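Adenosine kinase (Trypanosoma brucei brucei, PDB 4N09) probably catalyses the ATP-dependent phosphorylation of adenosine to AMP in purine salvage, as a magnesium-dependent kinase of the PfkB family. Local coordinates at residues Y12-P17 against T88-I93; I166-G171 against L194-L199; P285-D290 against T328-I333; K293-N298 against Q334-S339. One frame throughout, in Å; residues are numbered along the deposited sequence.

Interaction 1 (Y12-P17 against T88-I93). With ADN (adenosine), chain E.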
# COMPACT_ATOMS: atom_id res chain seq x y z
N TYR A 12 0.94 6.51 -11.04
CA TYR A 12 0.44 7.48 -10.08
C TYR A 12 0.03 6.73 -8.83
O TYR A 12 -0.70 5.75 -8.90
CB TYR A 12 -0.79 8.17 -10.68
CG TYR A 12 -1.46 9.19 -9.82
CD1 TYR A 12 -1.23 10.54 -10.01
CD2 TYR A 12 -2.34 8.81 -8.84
CE1 TYR A 12 -1.84 11.50 -9.20
CE2 TYR A 12 -2.98 9.75 -8.04
CZ TYR A 12 -2.73 11.09 -8.23
OH TYR A 12 -3.37 12.02 -7.43
N VAL A 13 0.51 7.20 -7.69
CA VAL A 13 0.25 6.56 -6.41
C VAL A 13 -0.26 7.60 -5.45
O VAL A 13 0.27 8.72 -5.39
CB VAL A 13 1.54 5.97 -5.79
CG1 VAL A 13 1.27 5.40 -4.41
CG2 VAL A 13 2.10 4.90 -6.68
N GLN A 14 -1.26 7.22 -4.65
CA GLN A 14 -1.80 8.12 -3.67
C GLN A 14 -2.05 7.36 -2.40
O GLN A 14 -2.62 6.28 -2.42
CB GLN A 14 -3.10 8.73 -4.18
CG GLN A 14 -3.64 9.82 -3.28
CD GLN A 14 -4.53 10.81 -4.02
OE1 GLN A 14 -4.28 11.16 -5.19
NE2 GLN A 14 -5.55 11.31 -3.33
N CYS A 15 -1.61 7.95 -1.29
CA CYS A 15 -1.76 7.36 0.03
C CYS A 15 -1.52 8.42 1.09
O CYS A 15 -1.41 9.60 0.78
CB CYS A 15 -0.77 6.20 0.19
SG CYS A 15 -1.13 5.07 1.57
N ASN A 16 -1.41 7.97 2.33
CA ASN A 16 -1.15 8.83 3.47
C ASN A 16 0.31 8.77 3.88
O ASN A 16 0.76 7.73 4.32
CB ASN A 16 -2.00 8.35 4.62
CG ASN A 16 -3.46 8.30 4.25
OD1 ASN A 16 -3.94 9.12 3.47
ND2 ASN A 16 -4.18 7.36 4.82
N PRO A 17 1.06 9.85 3.69
CA PRO A 17 2.49 9.77 4.05
C PRO A 17 2.67 9.90 5.56
O PRO A 17 2.18 10.86 6.13
CB PRO A 17 3.11 10.95 3.30
CG PRO A 17 1.99 11.90 3.08
CD PRO A 17 0.70 11.14 3.08
N THR A 88 4.92 9.05 -9.53
CA THR A 88 4.51 10.27 -8.87
C THR A 88 3.62 9.92 -7.68
O THR A 88 2.79 9.03 -7.79
CB THR A 88 3.71 11.16 -9.84
OG1 THR A 88 4.54 11.43 -10.98
CG2 THR A 88 3.26 12.47 -9.18
N TYR A 89 3.82 10.60 -6.56
CA TYR A 89 3.10 10.29 -5.35
C TYR A 89 2.39 11.52 -4.88
O TYR A 89 2.94 12.61 -4.91
CB TYR A 89 4.07 9.87 -4.24
CG TYR A 89 3.45 9.57 -2.88
CD1 TYR A 89 3.27 10.57 -1.95
CD2 TYR A 89 3.07 8.29 -2.53
CE1 TYR A 89 2.71 10.31 -0.71
CE2 TYR A 89 2.52 8.01 -1.29
CZ TYR A 89 2.35 9.02 -0.38
OH TYR A 89 1.78 8.78 0.86
N VAL A 90 1.18 11.32 -4.41
CA VAL A 90 0.36 12.38 -3.92
C VAL A 90 -0.13 12.08 -2.52
O VAL A 90 -0.64 11.00 -2.23
CB VAL A 90 -0.85 12.58 -4.85
CG1 VAL A 90 -1.82 13.59 -4.27
CG2 VAL A 90 -0.39 13.00 -6.24
N GLY A 91 0.02 13.06 -1.64
CA GLY A 91 -0.46 12.96 -0.27
C GLY A 91 -0.35 14.31 0.35
O GLY A 91 0.07 15.25 -0.30
N CYS A 92 -0.71 14.42 1.62
CA CYS A 92 -0.61 15.69 2.33
C CYS A 92 0.33 15.55 3.53
O CYS A 92 0.21 14.61 4.33
CB CYS A 92 -1.98 16.15 2.79
SG CYS A 92 -2.08 17.83 3.42
N ILE A 93 1.25 16.51 3.64
CA ILE A 93 2.11 16.66 4.82
C ILE A 93 2.03 18.08 5.36
O ILE A 93 1.35 18.93 4.79
CB ILE A 93 3.59 16.35 4.49
CG1 ILE A 93 4.09 17.23 3.34
CG2 ILE A 93 3.76 14.87 4.17
CD1 ILE A 93 5.58 17.14 3.09
O5' ADN E . 2.77 -1.68 5.59
C5' ADN E . 3.04 -1.03 6.83
C4' ADN E . 2.93 0.46 6.65
O4' ADN E . 1.58 0.83 6.87
C3' ADN E . 3.71 1.29 7.65
O3' ADN E . 4.83 1.75 6.92
C2' ADN E . 2.78 2.42 8.06
O2' ADN E . 3.31 3.77 7.97
C1' ADN E . 1.62 2.23 7.10
N9 ADN E . 0.28 2.57 7.57
C8 ADN E . -0.34 2.01 8.63
N7 ADN E . -1.60 2.48 8.79
C5 ADN E . -1.74 3.35 7.77
C6 ADN E . -2.83 4.20 7.34
N6 ADN E . -3.98 4.20 8.02
N1 ADN E . -2.59 4.94 6.25
C2 ADN E . -1.42 4.90 5.56
N3 ADN E . -0.38 4.15 5.90
C4 ADN E . -0.52 3.38 6.96
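Y89 of strand 88-90 packs obliquely across V13, C15 and P17 of the neighbouring strand and the loop that follows it. The two strands run parallel. V13 N donates to T88 O at 2.9 Å, V13 O accepts from V90 N, and a weak bond from C15 N to V90 O closes the pairing. The Y89 side chain leaves with CG anti to the backbone N (chi1 177°), which sends the ring along the strand towards P17. Its CB and CG pass near V13 O. Further out, CD2 meets V13 CG1 at 3.9 Å. CE2 reaches C15 CB at 4.0 Å, and CE1 lies 4.1 Å from P17 CB. The hydroxyl ends beside P17, with OH 3.4 Å from P17 CD. P17 CG also packs on I93 CG2 at 3.6 Å.

The other face of the sheet carries Y12, Q14 and V90. Y12 OH donates to Q14 OE1 at 2.6 Å, and V90 CG2 packs against Y12 OH. Helix 155-163 packs against Y12 on this side.

N16 points away from strand 88-90, and its ND2 donates to adenosine N1 at 3.2 Å. The chemistry divides cleanly. Backbone bonds and apolar packing fix the strand end, while the N16 amide faces the base, with a weak bond from ND2 to F172 O as well. Accepting at N1 is consistent with an unprotonated adenine.

Interaction 2 (I166-G171 against L194-L199). With EDO (1,2-ethanediol), chain G.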
# COMPACT_ATOMS: atom_id res chain seq x y z
N ILE A 166 -1.02 4.06 -15.10
CA ILE A 166 -1.37 3.14 -14.03
C ILE A 166 -1.58 3.90 -12.73
O ILE A 166 -0.77 4.74 -12.37
CB ILE A 166 -0.24 2.16 -13.81
CG1 ILE A 166 -0.09 1.26 -15.03
CG2 ILE A 166 -0.52 1.32 -12.58
CD1 ILE A 166 1.28 0.62 -15.12
N PHE A 167 -2.70 3.63 -12.06
CA PHE A 167 -3.11 4.40 -10.90
C PHE A 167 -3.27 3.44 -9.73
O PHE A 167 -4.05 2.49 -9.83
CB PHE A 167 -4.44 5.07 -11.16
CG PHE A 167 -4.40 6.10 -12.23
CD1 PHE A 167 -4.45 7.44 -11.91
CD2 PHE A 167 -4.32 5.73 -13.58
CE1 PHE A 167 -4.41 8.39 -12.93
CE2 PHE A 167 -4.27 6.68 -14.59
CZ PHE A 167 -4.32 8.02 -14.26
N TYR A 168 -2.56 3.69 -8.63
CA TYR A 168 -2.63 2.84 -7.45
C TYR A 168 -2.97 3.66 -6.21
O TYR A 168 -2.25 4.58 -5.85
CB TYR A 168 -1.32 2.11 -7.23
CG TYR A 168 -1.25 1.50 -5.86
CD1 TYR A 168 -2.02 0.41 -5.52
CD2 TYR A 168 -0.45 2.05 -4.88
CE1 TYR A 168 -1.97 -0.14 -4.24
CE2 TYR A 168 -0.39 1.54 -3.60
CZ TYR A 168 -1.15 0.43 -3.28
OH TYR A 168 -1.08 -0.08 -2.00
N PHE A 169 -4.10 3.33 -5.61
CA PHE A 169 -4.51 3.92 -4.35
C PHE A 169 -4.54 2.84 -3.32
O PHE A 169 -5.04 1.76 -3.58
CB PHE A 169 -5.92 4.48 -4.43
CG PHE A 169 -6.00 5.85 -5.00
CD1 PHE A 169 -6.44 6.91 -4.23
CD2 PHE A 169 -5.66 6.08 -6.30
CE1 PHE A 169 -6.52 8.17 -4.76
CE2 PHE A 169 -5.74 7.34 -6.84
CZ PHE A 169 -6.16 8.39 -6.06
N SER A 170 -4.03 3.12 -2.13
CA SER A 170 -4.17 2.17 -1.05
C SER A 170 -5.58 2.29 -0.51
O SER A 170 -6.22 3.33 -0.61
CB SER A 170 -3.14 2.45 0.05
OG SER A 170 -3.57 3.54 0.83
N GLY A 171 -6.07 1.21 0.08
CA GLY A 171 -7.38 1.22 0.72
C GLY A 171 -7.45 2.22 1.85
O GLY A 171 -8.49 2.79 2.11
N LEU A 194 -5.19 2.08 -16.00
CA LEU A 194 -5.50 1.00 -15.11
C LEU A 194 -5.64 1.54 -13.73
O LEU A 194 -4.80 2.32 -13.27
CB LEU A 194 -4.39 -0.01 -15.16
CG LEU A 194 -4.76 -1.32 -14.49
CD1 LEU A 194 -5.30 -2.35 -15.47
CD2 LEU A 194 -3.53 -1.87 -13.82
N PHE A 195 -6.72 1.16 -13.05
CA PHE A 195 -6.94 1.56 -11.67
C PHE A 195 -6.83 0.35 -10.77
O PHE A 195 -7.46 -0.69 -11.00
CB PHE A 195 -8.29 2.22 -11.46
CG PHE A 195 -8.39 2.95 -10.16
CD1 PHE A 195 -7.96 4.27 -10.04
CD2 PHE A 195 -8.85 2.30 -9.03
CE1 PHE A 195 -8.03 4.93 -8.82
CE2 PHE A 195 -8.92 2.95 -7.81
CZ PHE A 195 -8.51 4.27 -7.70
N MET A 196 -6.06 0.51 -9.71
CA MET A 196 -5.68 -0.60 -8.88
C MET A 196 -5.82 -0.20 -7.43
O MET A 196 -5.51 0.91 -7.04
CB MET A 196 -4.25 -0.92 -9.22
CG MET A 196 -3.71 -2.15 -8.56
SD MET A 196 -2.04 -2.53 -9.14
CE MET A 196 -2.03 -2.07 -10.88
N ILE A 197 -6.28 -1.14 -6.62
CA ILE A 197 -6.48 -0.86 -5.21
C ILE A 197 -6.05 -2.02 -4.33
O ILE A 197 -6.05 -3.17 -4.74
CB ILE A 197 -7.94 -0.49 -4.94
CG1 ILE A 197 -7.98 0.62 -3.95
CG2 ILE A 197 -8.77 -1.67 -4.42
CD1 ILE A 197 -9.31 1.32 -3.93
N ASN A 198 -5.70 -1.66 -3.11
CA ASN A 198 -5.24 -2.56 -2.05
C ASN A 198 -6.31 -2.53 -0.99
O ASN A 198 -6.85 -1.48 -0.72
CB ASN A 198 -3.98 -1.92 -1.45
CG ASN A 198 -3.14 -2.90 -0.70
OD1 ASN A 198 -3.63 -3.66 0.14
ND2 ASN A 198 -1.85 -2.88 -0.98
N LEU A 199 -6.65 -3.64 -0.37
CA LEU A 199 -7.66 -3.58 0.68
C LEU A 199 -7.09 -3.06 1.99
O LEU A 199 -7.84 -2.64 2.87
CB LEU A 199 -8.33 -4.93 0.89
CG LEU A 199 -9.11 -5.41 -0.34
CD1 LEU A 199 -9.89 -6.67 -0.01
CD2 LEU A 199 -10.06 -4.35 -0.89
C1 EDO G . -0.83 -6.72 -0.30
O1 EDO G . -0.66 -8.14 -0.07
C2 EDO G . -1.41 -6.03 0.94
O2 EDO G . -2.87 -6.08 1.01
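Y168 and N198 both carry CG anti to the backbone N (chi1 166° and -161°), and this brings the phenol and the amide together across two parallel strands. The strands belong to a beta-alpha-beta crossover, strand 166-169, helix 178-190 and strand 194-198, in the central sheet of the ribokinase-like fold. F167 is gripped twice through its backbone: N donates to L194 O and O accepts from M196 N, each at 2.8 Å. F169 N then donates to M196 O at 3.1 Å.

F167, F169 and F195 share one face with I197. The ring planes of F169 and F195 are mildly inclined and displaced, with little overlap and centroids 5.4 Å from each other. They touch through F169 CD2 and F195 CE1, 3.6 Å apart. F195 CD1 also meets F167 CB at 3.8 Å. Helix 178-190 covers this aromatic face.

On the other face, I166 and M196 run alongside each other, with I166 CG2 4.1 Å from M196 CE. Helix 300-312 packs here. Y168 follows on the same face, and N198 CB lies at the edge of its ring. The N198 amide is held at both ends, since OD1 accepts from S200 N. At the other end N198 ND2 donates to Y168 OH at 3.1 Å, with the hydroxyl oxygen 25° out of the amide plane.

Interaction 3 (P285-D290 against T328-I333). With ADP (adenosine-5'-diphosphate), chain F.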
# COMPACT_ATOMS: atom_id res chain seq x y z
N PRO A 285 3.30 -19.93 -7.10
CA PRO A 285 3.96 -20.35 -5.86
C PRO A 285 4.92 -19.30 -5.34
O PRO A 285 5.48 -18.54 -6.12
CB PRO A 285 4.75 -21.61 -6.26
CG PRO A 285 4.42 -21.89 -7.66
CD PRO A 285 3.45 -20.87 -8.20
N VAL A 286 5.11 -19.30 -4.03
CA VAL A 286 6.07 -18.45 -3.38
C VAL A 286 7.34 -19.24 -3.20
O VAL A 286 7.33 -20.25 -2.52
CB VAL A 286 5.56 -18.04 -1.98
CG1 VAL A 286 6.64 -17.29 -1.20
CG2 VAL A 286 4.32 -17.19 -2.09
N PRO A 287 8.46 -18.77 -3.74
CA PRO A 287 9.72 -19.51 -3.59
C PRO A 287 10.04 -19.81 -2.12
O PRO A 287 9.90 -18.93 -1.27
CB PRO A 287 10.76 -18.54 -4.14
CG PRO A 287 10.02 -17.62 -5.03
CD PRO A 287 8.66 -17.48 -4.43
N GLN A 288 10.51 -21.03 -1.84
CA GLN A 288 10.86 -21.41 -0.46
C GLN A 288 11.96 -20.48 0.07
O GLN A 288 12.82 -20.04 -0.68
CB GLN A 288 11.22 -22.90 -0.30
CG GLN A 288 12.71 -23.26 -0.22
CD GLN A 288 13.40 -22.93 1.13
OE1 GLN A 288 12.80 -23.02 2.21
NE2 GLN A 288 14.69 -22.61 1.05
N LEU A 289 11.88 -20.15 1.35
CA LEU A 289 12.86 -19.29 1.99
C LEU A 289 13.07 -19.78 3.43
O LEU A 289 12.09 -19.99 4.13
CB LEU A 289 12.35 -17.83 1.95
CG LEU A 289 13.17 -16.80 2.70
CD1 LEU A 289 14.52 -16.57 2.05
CD2 LEU A 289 12.40 -15.51 2.81
N ASP A 290 14.33 -19.97 3.85
CA ASP A 290 14.64 -20.38 5.23
C ASP A 290 14.06 -19.36 6.21
O ASP A 290 14.46 -18.19 6.19
CB ASP A 290 16.15 -20.47 5.47
CG ASP A 290 16.83 -21.62 4.69
OD1 ASP A 290 16.14 -22.54 4.19
OD2 ASP A 290 18.08 -21.60 4.59
N THR A 328 10.37 -9.03 -4.57
CA THR A 328 10.62 -7.83 -3.77
C THR A 328 10.25 -8.04 -2.33
O THR A 328 10.94 -7.52 -1.44
CB THR A 328 9.89 -6.57 -4.29
OG1 THR A 328 8.49 -6.82 -4.43
CG2 THR A 328 10.47 -6.17 -5.62
N ALA A 329 9.14 -8.74 -2.09
CA ALA A 329 8.67 -8.96 -0.73
C ALA A 329 9.66 -9.79 0.03
O ALA A 329 9.91 -9.51 1.19
CB ALA A 329 7.33 -9.65 -0.74
N GLN A 330 10.25 -10.76 -0.65
CA GLN A 330 11.24 -11.60 -0.02
C GLN A 330 12.58 -10.89 0.24
O GLN A 330 13.30 -11.24 1.15
CB GLN A 330 11.42 -12.91 -0.80
CG GLN A 330 10.21 -13.81 -0.63
CD GLN A 330 10.44 -15.21 -1.12
OE1 GLN A 330 11.34 -15.48 -1.89
NE2 GLN A 330 9.61 -16.12 -0.67
N GLU A 331 12.92 -9.87 -0.52
CA GLU A 331 14.09 -9.06 -0.13
C GLU A 331 13.85 -8.26 1.15
O GLU A 331 14.72 -8.21 2.01
CB GLU A 331 14.49 -8.11 -1.27
CG GLU A 331 15.11 -8.86 -2.46
CD GLU A 331 16.61 -9.23 -2.30
OE1 GLU A 331 17.34 -9.56 -3.30
OE2 GLU A 331 17.11 -9.21 -1.16
N VAL A 332 12.69 -7.63 1.28
CA VAL A 332 12.40 -6.75 2.42
C VAL A 332 12.27 -7.49 3.73
O VAL A 332 12.63 -6.96 4.80
CB VAL A 332 11.06 -5.98 2.19
CG1 VAL A 332 10.58 -5.16 3.38
CG2 VAL A 332 11.24 -5.05 1.04
N ILE A 333 11.69 -8.67 3.69
CA ILE A 333 11.46 -9.36 4.93
C ILE A 333 12.79 -9.87 5.52
O ILE A 333 12.84 -10.23 6.69
CB ILE A 333 10.39 -10.47 4.83
CG1 ILE A 333 10.80 -11.56 3.86
CG2 ILE A 333 9.07 -9.86 4.45
CD1 ILE A 333 9.76 -12.65 3.69
PB ADP F . 1.03 -8.77 4.16
O1B ADP F . -0.11 -7.93 3.56
O2B ADP F . 2.32 -8.01 4.47
O3B ADP F . 0.66 -9.70 5.30
PA ADP F . 1.65 -11.30 2.96
O1A ADP F . 2.06 -11.58 4.41
O2A ADP F . 0.56 -12.12 2.28
O3A ADP F . 1.32 -9.72 2.87
O5' ADP F . 3.00 -11.44 2.09
C5' ADP F . 3.22 -10.77 0.87
C4' ADP F . 4.25 -11.58 0.17
O4' ADP F . 5.45 -11.51 0.93
C3' ADP F . 3.88 -13.06 0.06
O3' ADP F . 3.06 -13.33 -1.08
C2' ADP F . 5.25 -13.67 0.01
O2' ADP F . 5.77 -13.55 -1.29
C1' ADP F . 6.11 -12.77 0.87
N9 ADP F . 6.21 -13.34 2.25
C8 ADP F . 5.50 -12.91 3.30
N7 ADP F . 5.83 -13.62 4.40
C5 ADP F . 6.76 -14.51 4.05
C6 ADP F . 7.53 -15.55 4.74
N6 ADP F . 7.35 -15.75 6.06
N1 ADP F . 8.41 -16.29 4.03
C2 ADP F . 8.60 -16.08 2.72
N3 ADP F . 7.93 -15.13 2.06
C4 ADP F . 7.01 -14.33 2.65
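Q330 reaches out from helix 318-333 to the loop at V286, P287 and L289, beside the adenine of ADP. The tight part of the contact is the end of its amide. Q330 NE2 donates to P287 O at 2.9 Å, and the bond is almost straight (172°). The donor lies in the carbonyl plane of P287, and the acceptor lies in the amide plane of Q330, so this bond favours one setting of the amide. The same nitrogen gives a second, weak bond to ADP N3 at 3.4 Å. The two acceptors lie in well-separated directions from NE2, so each can use its own hydrogen. The Q330 chain is extended beyond CG, which carries the amide across the gap between helix and loop. V286 CG1 packs beside NE2 and also faces the ribose, 3.8 Å from ADP O2'.

The apolar part is formed by L289 and I333. Their side chains pass in opposing senses and touch through L289 CD2 and I333 CD1 at 4.0 Å. Both methyls sit on the same side of the adenine plane: I333 CD1 is 3.4 Å from ADP C4, and L289 CD2 is 3.8 Å from ADP C2.

The solvent side is looser. P287 is exposed, and its ring approaches the Q330 oxygen, with CB 3.8 Å from OE1. Q288 points away, and a weak bond links its NE2 to D290 OD1. The contact thus holds the purine with one weak polar bond to N3 and apolar packing on one face, and Q330 links loop, helix and nucleotide.

Interaction 4 (K293-N298 against Q334-S339). With ADP (adenosine-5'-diphosphate), chain F.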
# COMPACT_ATOMS: atom_id res chain seq x y z
N LYS A 293 15.85 -16.61 8.07
CA LYS A 293 16.27 -15.39 7.38
C LYS A 293 15.20 -14.32 7.37
O LYS A 293 15.47 -13.18 7.04
CB LYS A 293 16.63 -15.70 5.96
CG LYS A 293 17.76 -16.68 5.84
CD LYS A 293 18.11 -16.93 4.39
CE LYS A 293 19.43 -17.63 4.29
NZ LYS A 293 19.56 -18.14 2.92
N VAL A 294 13.98 -14.70 7.73
CA VAL A 294 12.87 -13.79 7.79
C VAL A 294 12.84 -13.07 9.15
O VAL A 294 12.51 -13.67 10.16
CB VAL A 294 11.55 -14.52 7.59
CG1 VAL A 294 10.39 -13.54 7.74
CG2 VAL A 294 11.49 -15.19 6.23
N ILE A 295 13.09 -11.78 9.10
CA ILE A 295 13.37 -10.90 10.22
C ILE A 295 12.25 -9.87 10.51
O ILE A 295 12.12 -9.37 11.63
CB ILE A 295 14.68 -10.16 9.82
CG1 ILE A 295 15.83 -11.14 9.87
CG2 ILE A 295 15.01 -8.98 10.70
CD1 ILE A 295 17.09 -10.69 9.16
N ASP A 296 11.46 -9.54 9.49
CA ASP A 296 10.52 -8.44 9.56
C ASP A 296 9.38 -8.66 8.56
O ASP A 296 9.57 -8.52 7.35
CB ASP A 296 11.31 -7.16 9.24
CG ASP A 296 10.46 -5.88 9.30
OD1 ASP A 296 9.38 -5.93 9.91
OD2 ASP A 296 10.91 -4.82 8.78
N MET A 297 8.23 -9.09 9.09
CA MET A 297 7.03 -9.37 8.30
C MET A 297 6.36 -8.10 7.81
O MET A 297 5.51 -8.12 6.93
CB MET A 297 6.00 -10.11 9.17
CG MET A 297 6.37 -11.51 9.58
SD MET A 297 6.82 -12.47 8.12
CE MET A 297 5.25 -12.55 7.22
N ASN A 298 6.70 -6.99 8.42
CA ASN A 298 6.00 -5.77 8.18
C ASN A 298 6.33 -5.15 6.87
O ASN A 298 7.51 -5.09 6.50
CB ASN A 298 6.35 -4.78 9.27
CG ASN A 298 5.50 -3.54 9.21
OD1 ASN A 298 4.27 -3.62 9.36
ND2 ASN A 298 6.14 -2.40 9.00
N GLN A 334 13.83 -9.93 4.69
CA GLN A 334 15.14 -10.34 5.15
C GLN A 334 15.98 -9.21 5.73
O GLN A 334 17.15 -9.41 5.99
CB GLN A 334 15.92 -11.01 4.03
CG GLN A 334 15.25 -12.27 3.53
CD GLN A 334 16.04 -12.96 2.44
OE1 GLN A 334 17.11 -13.49 2.69
NE2 GLN A 334 15.51 -12.98 1.24
N ARG A 335 15.38 -8.05 5.94
CA ARG A 335 16.09 -6.92 6.50
C ARG A 335 15.21 -6.16 7.46
O ARG A 335 13.99 -6.11 7.27
CB ARG A 335 16.49 -5.99 5.38
CG ARG A 335 17.51 -6.61 4.47
CD ARG A 335 17.78 -5.72 3.29
NE ARG A 335 18.72 -6.38 2.40
CZ ARG A 335 19.90 -5.90 2.00
NH1 ARG A 335 20.33 -4.70 2.36
NH2 ARG A 335 20.64 -6.65 1.20
N ASP A 336 15.84 -5.59 8.49
CA ASP A 336 15.10 -4.73 9.42
C ASP A 336 14.75 -3.43 8.71
O ASP A 336 15.61 -2.77 8.12
CB ASP A 336 15.78 -4.45 10.76
CG ASP A 336 14.75 -4.16 11.86
OD1 ASP A 336 14.11 -5.14 12.30
OD2 ASP A 336 14.51 -3.01 12.27
N GLY A 337 13.45 -3.12 8.75
CA GLY A 337 12.91 -1.95 8.09
C GLY A 337 12.71 -2.13 6.60
O GLY A 337 12.95 -3.22 6.06
N CYS A 338 12.23 -1.07 5.95
CA CYS A 338 12.12 -1.02 4.49
C CYS A 338 13.51 -0.77 3.93
O CYS A 338 13.96 0.35 3.82
CB CYS A 338 11.08 0.04 4.03
SG CYS A 338 10.67 0.04 2.24
N SER A 339 14.19 -1.85 3.59
CA SER A 339 15.61 -1.76 3.24
C SER A 339 15.95 -2.77 2.16
O SER A 339 15.38 -3.89 2.12
CB SER A 339 16.48 -2.00 4.50
PB ADP F . 1.03 -8.77 4.16
O1B ADP F . -0.11 -7.93 3.56
O2B ADP F . 2.32 -8.01 4.47
O3B ADP F . 0.66 -9.70 5.30
PA ADP F . 1.65 -11.30 2.96
O1A ADP F . 2.06 -11.58 4.41
O2A ADP F . 0.56 -12.12 2.28
O3A ADP F . 1.32 -9.72 2.87
O5' ADP F . 3.00 -11.44 2.09
C5' ADP F . 3.22 -10.77 0.87
C4' ADP F . 4.25 -11.58 0.17
O4' ADP F . 5.45 -11.51 0.93
C3' ADP F . 3.88 -13.06 0.06
O3' ADP F . 3.06 -13.33 -1.08
C2' ADP F . 5.25 -13.67 0.01
O2' ADP F . 5.77 -13.55 -1.29
C1' ADP F . 6.11 -12.77 0.87
N9 ADP F . 6.21 -13.34 2.25
C8 ADP F . 5.50 -12.91 3.30
N7 ADP F . 5.83 -13.62 4.40
C5 ADP F . 6.76 -14.51 4.05
C6 ADP F . 7.53 -15.55 4.74
N6 ADP F . 7.35 -15.75 6.06
N1 ADP F . 8.41 -16.29 4.03
C2 ADP F . 8.60 -16.08 2.72
N3 ADP F . 7.93 -15.13 2.06
C4 ADP F . 7.01 -14.33 2.65
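K293 and Q334 extend in the same direction, flank to flank, at the outer end of this contact. Their meeting is loose, with K293 CD 4.0 Å from Q334 OE1. The Q334 amide nitrogen is engaged by Q330 O, one turn back in helix 318-333. The backbones come closer, as Q334 CA makes a CH...O contact of 3.4 Å with K293 O.

I295 points towards the second segment and lies over its backbone. Its CD1 meets Q334 O at 3.4 Å, and CG2 rests near D336 N at 4.1 Å.

D296 is the buried member and also points across. CG is anti to the backbone N (chi1 -178°), which sets the carboxylate beyond R335 O and next to G337. D296 CB lies 3.5 Å from R335 O. OD2 accepts from G337 N at 3.1 Å, on the anti side and 30° out of the carboxylate plane. OD1 is met from above that plane by N298 N at 3.2 Å, which makes an Asx turn. R135 forms salt bridges with D296 OD1 and with D336 OD1, and its charge would offset that of the two carboxylates.

V294 points away from this contact, and both V294 and M297 touch the nucleotide. V294 CG2 packs over the adenine, 3.9 Å from ADP N1, and M297 lies beside N7. N298 belongs to the adenosine pocket. D296 opens the sequence DMNGAGD, which matches the PfkB-family signature leading into the anion hole and to D302, the predicted proton acceptor.

Interactions 1 and 2 share the central sheet, where strands 11-14 and 166-169 are neighbours. Their centres are about 12 Å apart, and Y12 joins them through probable backbone bonds to I166 and Y168. Together they line up four adjacent parallel strands, with C15 and N16 after strand 11-14 in the adenosine pocket and S170 close to it. Interactions 3 and 4 lie about 11 Å apart at the nucleotide. Their segments alternate along the chain, and I333 O probably accepts from I295 N and D296 N. Both touch ADP. The two pairs come in series, with centres about 23 to 27 Å apart, so the sheet and the ADP pocket lie in different parts of the same fold.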